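PDB 3RPZ: ADP/ATP-dependent NAD(P)H-hydrate dehydratase from Bacillus subtilis, which catalyses the ADP- or ATP-dependent dehydration of hydrated NADH and NADPH, probably returning these damaged coenzymes to their usable form. Local coordinates for residues 174-179 with 200-205; 247-252 with 268-273. All coordinates share one frame; numbering follows the deposited sequence.

Interaction 1: 174-179 with 200-205; sequences YAKEWA and GDCWLN
K176 lays its methylene chain against C202 where helix 171-182 packs beside the outer edge of the mixed sheet of this ribokinase-like fold. Strand 202-204 is the last strand of the chain and runs antiparallel to strand 194-196, whose V194 is touched by both A175 and C202. The lysine reaches its partner in steps. K176 CB points toward the strand but stays short of contact, 4.8 Å from the C202 SG, and CG makes the closest approach, 3.5 Å from the C202 SG. CD lies alongside the cysteine, 3.8 Å from both C202 CB and C202 SG. A bend at chi3 (78°) brings K176 CE to 3.7 Å from the G200 O. A second bend, at chi4 (-82°), turns the ammonium aside, leaving K176 NZ 4.2 Å from the G200 O, too long for a hydrogen bond. The lysine therefore serves here through its aliphatic part, and no polar bond joins the two segments. Putting an alanine in place of K176 would probably open a gap beside the C202 sulfur and remove the methylene that rests near the G200 O. M4, near the N-terminus, also touches the lysine side chain. On the strand side, a chi1 of -170° sets C202 SG opposite its own backbone N and projects the sulfur toward the K176 CG.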
loop_
_atom_site.group_PDB
_atom_site.type_symbol
_atom_site.label_atom_id
_atom_site.label_comp_id
_atom_site.label_asym_id
_atom_site.label_seq_id
_atom_site.Cartn_x
_atom_site.Cartn_y
_atom_site.Cartn_z
ATOM N N TYR A 174 -31.991 -8.525 26.856
ATOM C CA TYR A 174 -31.486 -7.199 27.193
ATOM C C TYR A 174 -31.458 -6.302 25.990
ATOM O O TYR A 174 -31.799 -5.123 26.102
ATOM C CB TYR A 174 -30.115 -7.246 27.889
ATOM C CG TYR A 174 -30.185 -7.607 29.377
ATOM C CD1 TYR A 174 -30.711 -6.727 30.295
ATOM C CD2 TYR A 174 -29.645 -8.800 29.827
ATOM C CE1 TYR A 174 -30.776 -7.050 31.635
ATOM C CE2 TYR A 174 -29.697 -9.119 31.190
ATOM C CZ TYR A 174 -30.247 -8.220 32.046
ATOM O OH TYR A 174 -30.324 -8.508 33.397
ATOM N N ALA A 175 -30.992 -6.813 24.843
ATOM C CA ALA A 175 -30.910 -5.976 23.674
ATOM C C ALA A 175 -32.294 -5.468 23.264
ATOM O O ALA A 175 -32.474 -4.310 22.942
ATOM C CB ALA A 175 -30.238 -6.716 22.505
ATOM N N LYS A 176 -33.291 -6.350 23.293
ATOM C CA LYS A 176 -34.663 -5.973 22.948
ATOM C C LYS A 176 -35.204 -4.978 23.947
ATOM O O LYS A 176 -35.828 -3.974 23.556
ATOM C CB LYS A 176 -35.560 -7.202 22.901
ATOM C CG LYS A 176 -35.346 -8.074 21.748
ATOM C CD LYS A 176 -36.301 -9.272 21.719
ATOM C CE LYS A 176 -37.662 -8.871 21.228
ATOM N NZ LYS A 176 -38.474 -8.284 22.297
ATOM N N GLU A 177 -34.965 -5.212 25.228
ATOM C CA GLU A 177 -35.507 -4.315 26.259
ATOM C C GLU A 177 -34.953 -2.887 26.071
ATOM O O GLU A 177 -35.703 -1.866 26.169
ATOM C CB GLU A 177 -35.104 -4.859 27.630
ATOM C CG GLU A 177 -35.279 -3.966 28.818
ATOM C CD GLU A 177 -34.994 -4.766 30.073
ATOM O OE1 GLU A 177 -35.866 -5.580 30.457
ATOM O OE2 GLU A 177 -33.861 -4.660 30.604
ATOM N N TRP A 178 -33.644 -2.780 25.812
ATOM C CA TRP A 178 -33.018 -1.500 25.714
ATOM C C TRP A 178 -33.260 -0.826 24.381
ATOM O O TRP A 178 -33.341 0.392 24.302
ATOM C CB TRP A 178 -31.533 -1.578 26.097
ATOM C CG TRP A 178 -31.387 -1.599 27.552
ATOM C CD1 TRP A 178 -31.375 -2.684 28.364
ATOM C CD2 TRP A 178 -31.310 -0.443 28.403
ATOM N NE1 TRP A 178 -31.260 -2.271 29.696
ATOM C CE2 TRP A 178 -31.215 -0.907 29.727
ATOM C CE3 TRP A 178 -31.238 0.928 28.158
ATOM C CZ2 TRP A 178 -31.091 -0.042 30.816
ATOM C CZ3 TRP A 178 -31.137 1.803 29.271
ATOM C CH2 TRP A 178 -31.035 1.303 30.560
ATOM N N ALA A 179 -33.416 -1.585 23.299
ATOM C CA ALA A 179 -33.831 -0.986 22.036
ATOM C C ALA A 179 -35.192 -0.341 22.172
ATOM O O ALA A 179 -35.450 0.732 21.659
ATOM C CB ALA A 179 -33.867 -2.035 20.898
ATOM N N GLY A 200 -39.725 -3.687 18.125
ATOM C CA GLY A 200 -39.823 -5.020 18.637
ATOM C C GLY A 200 -39.309 -6.171 17.784
ATOM O O GLY A 200 -39.155 -7.307 18.266
ATOM N N ASP A 201 -39.032 -5.890 16.514
ATOM C CA ASP A 201 -38.450 -6.923 15.660
ATOM C C ASP A 201 -37.068 -7.233 16.213
ATOM O O ASP A 201 -36.371 -6.346 16.698
ATOM C CB ASP A 201 -38.325 -6.454 14.218
ATOM C CG ASP A 201 -39.605 -6.467 13.439
ATOM O OD1 ASP A 201 -40.650 -6.804 14.004
ATOM O OD2 ASP A 201 -39.471 -6.083 12.230
ATOM N N CYS A 202 -36.645 -8.488 16.153
ATOM C CA CYS A 202 -35.318 -8.856 16.586
ATOM C C CYS A 202 -34.860 -10.084 15.830
ATOM O O CYS A 202 -35.655 -10.990 15.525
ATOM C CB CYS A 202 -35.343 -9.097 18.061
ATOM S SG CYS A 202 -33.792 -9.289 18.914
ATOM N N TRP A 203 -33.570 -10.098 15.514
ATOM C CA TRP A 203 -32.924 -11.173 14.762
ATOM C C TRP A 203 -31.596 -11.513 15.400
ATOM O O TRP A 203 -31.005 -10.710 16.120
ATOM C CB TRP A 203 -32.697 -10.764 13.309
ATOM C CG TRP A 203 -33.930 -10.408 12.560
ATOM C CD1 TRP A 203 -34.592 -9.177 12.543
ATOM C CD2 TRP A 203 -34.683 -11.259 11.701
ATOM N NE1 TRP A 203 -35.665 -9.237 11.714
ATOM C CE2 TRP A 203 -35.756 -10.494 11.182
ATOM C CE3 TRP A 203 -34.559 -12.586 11.317
ATOM C CZ2 TRP A 203 -36.673 -11.016 10.298
ATOM C CZ3 TRP A 203 -35.471 -13.101 10.408
ATOM C CH2 TRP A 203 -36.524 -12.328 9.944
ATOM N N LEU A 204 -31.131 -12.735 15.131
ATOM C CA LEU A 204 -29.762 -13.172 15.442
ATOM C C LEU A 204 -29.004 -13.309 14.142
ATOM O O LEU A 204 -29.545 -13.771 13.144
ATOM C CB LEU A 204 -29.739 -14.500 16.180
ATOM C CG LEU A 204 -30.457 -14.561 17.520
ATOM C CD1 LEU A 204 -30.249 -15.954 18.158
ATOM C CD2 LEU A 204 -29.995 -13.465 18.488
ATOM N N ASN A 205 -27.714 -13.003 14.194
ATOM C CA ASN A 205 -26.856 -13.185 13.042
ATOM C C ASN A 205 -26.171 -14.543 13.085
ATOM O O ASN A 205 -25.541 -14.860 14.101
ATOM C CB ASN A 205 -25.760 -12.138 13.018
ATOM C CG ASN A 205 -24.965 -12.252 11.743
ATOM O OD1 ASN A 205 -25.511 -12.143 10.658
ATOM N ND2 ASN A 205 -23.671 -12.502 11.871
#

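Interaction 2: 247-252 with 268-273; sequences GACAEL and SDILPR
C249 and I270 meet where helix 235-256 crosses helix 264-277 almost at right angles: the axes of the two short segments pass 9.0 Å apart at 92°. The crossing is tight around the cysteine. Its CB lies 3.7 Å from the I270 CG2, and with SG beside its own backbone N (chi1 -71°) the sulfur reaches past the isoleucine to the next residue, 3.5 Å from the L271 CA. L271 closes on the same sulfur with its side chain, CB standing 3.8 Å from the C249 SG. I270 CG2 also rests 3.7 Å from the C249 O, a van der Waals contact with a helix carbonyl. One turn further along, the packing gives way to the solvent side. There L252 crosses I270 obliquely, bringing only CB, CG and CD1 near the isoleucine CG2. In the conformer described L252 CD1 lies 4.0 Å from the I270 CG2, and a second modelled conformer makes this contact less certain. P272 has no N-H to give to the preceding turn, and the helix is kinked here, with a weak bond from R273 N to I270 O. The flanks differ as well: L271 reaches M224 of helix 217-231 and L245 of helix 235-256, while R273 forms a salt bridge with E256 of a neighbouring subunit, placing this helix pair between the body of its own chain and the subunit interface.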
loop_
_atom_site.group_PDB
_atom_site.type_symbol
_atom_site.label_atom_id
_atom_site.label_comp_id
_atom_site.label_asym_id
_atom_site.label_seq_id
_atom_site.Cartn_x
_atom_site.Cartn_y
_atom_site.Cartn_z
ATOM N N GLY A 247 -19.823 -11.105 8.860
ATOM C CA GLY A 247 -19.495 -12.432 9.370
ATOM C C GLY A 247 -19.156 -13.404 8.256
ATOM O O GLY A 247 -18.245 -14.227 8.386
ATOM N N ALA A 248 -19.877 -13.347 7.134
ATOM C CA ALA A 248 -19.621 -14.224 5.998
ATOM C C ALA A 248 -18.211 -14.040 5.447
ATOM O O ALA A 248 -17.609 -14.993 4.953
ATOM C CB ALA A 248 -20.679 -14.025 4.906
ATOM N N CYS A 249 -17.693 -12.820 5.501
ATOM C CA CYS A 249 -16.334 -12.567 5.032
ATOM C C CYS A 249 -15.323 -13.316 5.868
ATOM O O CYS A 249 -14.342 -13.862 5.332
ATOM C CB CYS A 249 -16.022 -11.083 5.028
ATOM S SG CYS A 249 -16.908 -10.144 3.729
ATOM N N ALA A 250 -15.509 -13.339 7.196
ATOM C CA ALA A 250 -14.637 -14.125 8.059
ATOM C C ALA A 250 -14.748 -15.609 7.794
ATOM O O ALA A 250 -13.745 -16.317 7.865
ATOM C CB ALA A 250 -14.971 -13.821 9.527
ATOM N N GLU A 251 -15.930 -16.088 7.469
ATOM C CA GLU A 251 -16.079 -17.514 7.154
ATOM C C GLU A 251 -15.392 -17.871 5.851
ATOM O O GLU A 251 -14.799 -18.949 5.770
ATOM C CB GLU A 251 -17.546 -17.917 7.111
ATOM C CG GLU A 251 -18.229 -17.770 8.449
ATOM C CD GLU A 251 -19.681 -18.162 8.459
ATOM O OE1 GLU A 251 -20.141 -18.822 7.486
ATOM O OE2 GLU A 251 -20.333 -17.976 9.483
ATOM N N LEU A 252 -15.432 -17.015 4.835
ATOM C CA LEU A 252 -14.653 -17.227 3.613
ATOM C C LEU A 252 -13.194 -17.315 3.956
ATOM O O LEU A 252 -12.489 -18.222 3.519
ATOM C CB LEU A 252 -14.854 -16.090 2.596
ATOM C CG LEU A 252 -14.054 -16.213 1.279
ATOM C CD1 LEU A 252 -12.586 -15.825 1.396
ATOM C CD2 LEU A 252 -14.177 -17.630 0.672
ATOM N N SER A 268 -12.979 -6.106 4.208
ATOM C CA SER A 268 -13.363 -5.222 3.117
ATOM C C SER A 268 -12.865 -5.682 1.750
ATOM O O SER A 268 -13.478 -5.419 0.748
ATOM C CB SER A 268 -12.827 -3.812 3.366
ATOM O OG SER A 268 -13.330 -3.317 4.534
ATOM N N ASP A 269 -11.702 -6.306 1.742
ATOM C CA ASP A 269 -11.050 -6.797 0.526
ATOM C C ASP A 269 -11.840 -8.065 0.049
ATOM O O ASP A 269 -11.845 -8.387 -1.152
ATOM C CB ASP A 269 -9.555 -7.273 0.705
ATOM C CG ASP A 269 -8.438 -6.233 1.106
ATOM O OD1 ASP A 269 -8.563 -5.032 0.898
ATOM O OD2 ASP A 269 -7.335 -6.754 1.610
ATOM N N ILE A 270 -12.397 -8.860 0.985
ATOM C CA ILE A 270 -13.112 -10.137 0.737
ATOM C C ILE A 270 -14.556 -9.883 0.330
ATOM O O ILE A 270 -15.162 -10.637 -0.442
ATOM C CB ILE A 270 -13.081 -11.015 2.056
ATOM C CG1 ILE A 270 -11.651 -11.482 2.300
ATOM C CG2 ILE A 270 -14.074 -12.205 2.081
ATOM C CD1 ILE A 270 -11.384 -11.963 3.750
ATOM N N LEU A 271 -15.137 -8.795 0.825
ATOM C CA LEU A 271 -16.557 -8.497 0.618
ATOM C C LEU A 271 -16.982 -8.501 -0.854
ATOM O O LEU A 271 -18.067 -8.961 -1.180
ATOM C CB LEU A 271 -16.929 -7.192 1.289
ATOM C CG LEU A 271 -18.365 -6.736 1.201
ATOM C CD1 LEU A 271 -19.319 -7.731 1.921
ATOM C CD2 LEU A 271 -18.497 -5.351 1.850
ATOM N N PRO A 272 -16.145 -7.959 -1.755
ATOM C CA PRO A 272 -16.608 -7.966 -3.175
ATOM C C PRO A 272 -17.033 -9.329 -3.703
ATOM O O PRO A 272 -18.072 -9.445 -4.340
ATOM C CB PRO A 272 -15.396 -7.391 -3.921
ATOM C CG PRO A 272 -14.785 -6.430 -2.943
ATOM C CD PRO A 272 -14.905 -7.197 -1.615
ATOM N N ARG A 273 -16.238 -10.357 -3.404
ATOM C CA ARG A 273 -16.514 -11.702 -3.878
ATOM C C ARG A 273 -17.630 -12.353 -3.054
ATOM O O ARG A 273 -18.463 -13.100 -3.617
ATOM C CB ARG A 273 -15.248 -12.562 -3.872
ATOM C CG ARG A 273 -14.333 -12.299 -5.027
ATOM C CD ARG A 273 -13.094 -13.264 -5.040
ATOM N NE ARG A 273 -12.256 -12.948 -6.199
ATOM C CZ ARG A 273 -12.421 -13.456 -7.408
ATOM N NH1 ARG A 273 -13.386 -14.343 -7.643
ATOM N NH2 ARG A 273 -11.610 -13.076 -8.393
#

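In the fold
Interaction 1 closes along the chain before interaction 2 opens, and their centres lie 25 Å apart, although their nearest atoms come within about 5 Å without touching. Helix 235-256 bridges them: N205, at the end of 200-205, packs on V243 and Y244, a turn ahead of 247-252. Both contacts are tied to residues of the AMP pocket. N205 is hydrogen-bonded through its backbone to T193, an AMP-pocket residue, and H246 of the same pocket immediately precedes G247. From interaction 2, E251 OE2 accepts a bond from the backbone N of G208, another pocket residue. The C249 side chain remains about 11 Å from the nucleotide, so it takes no direct part in holding it.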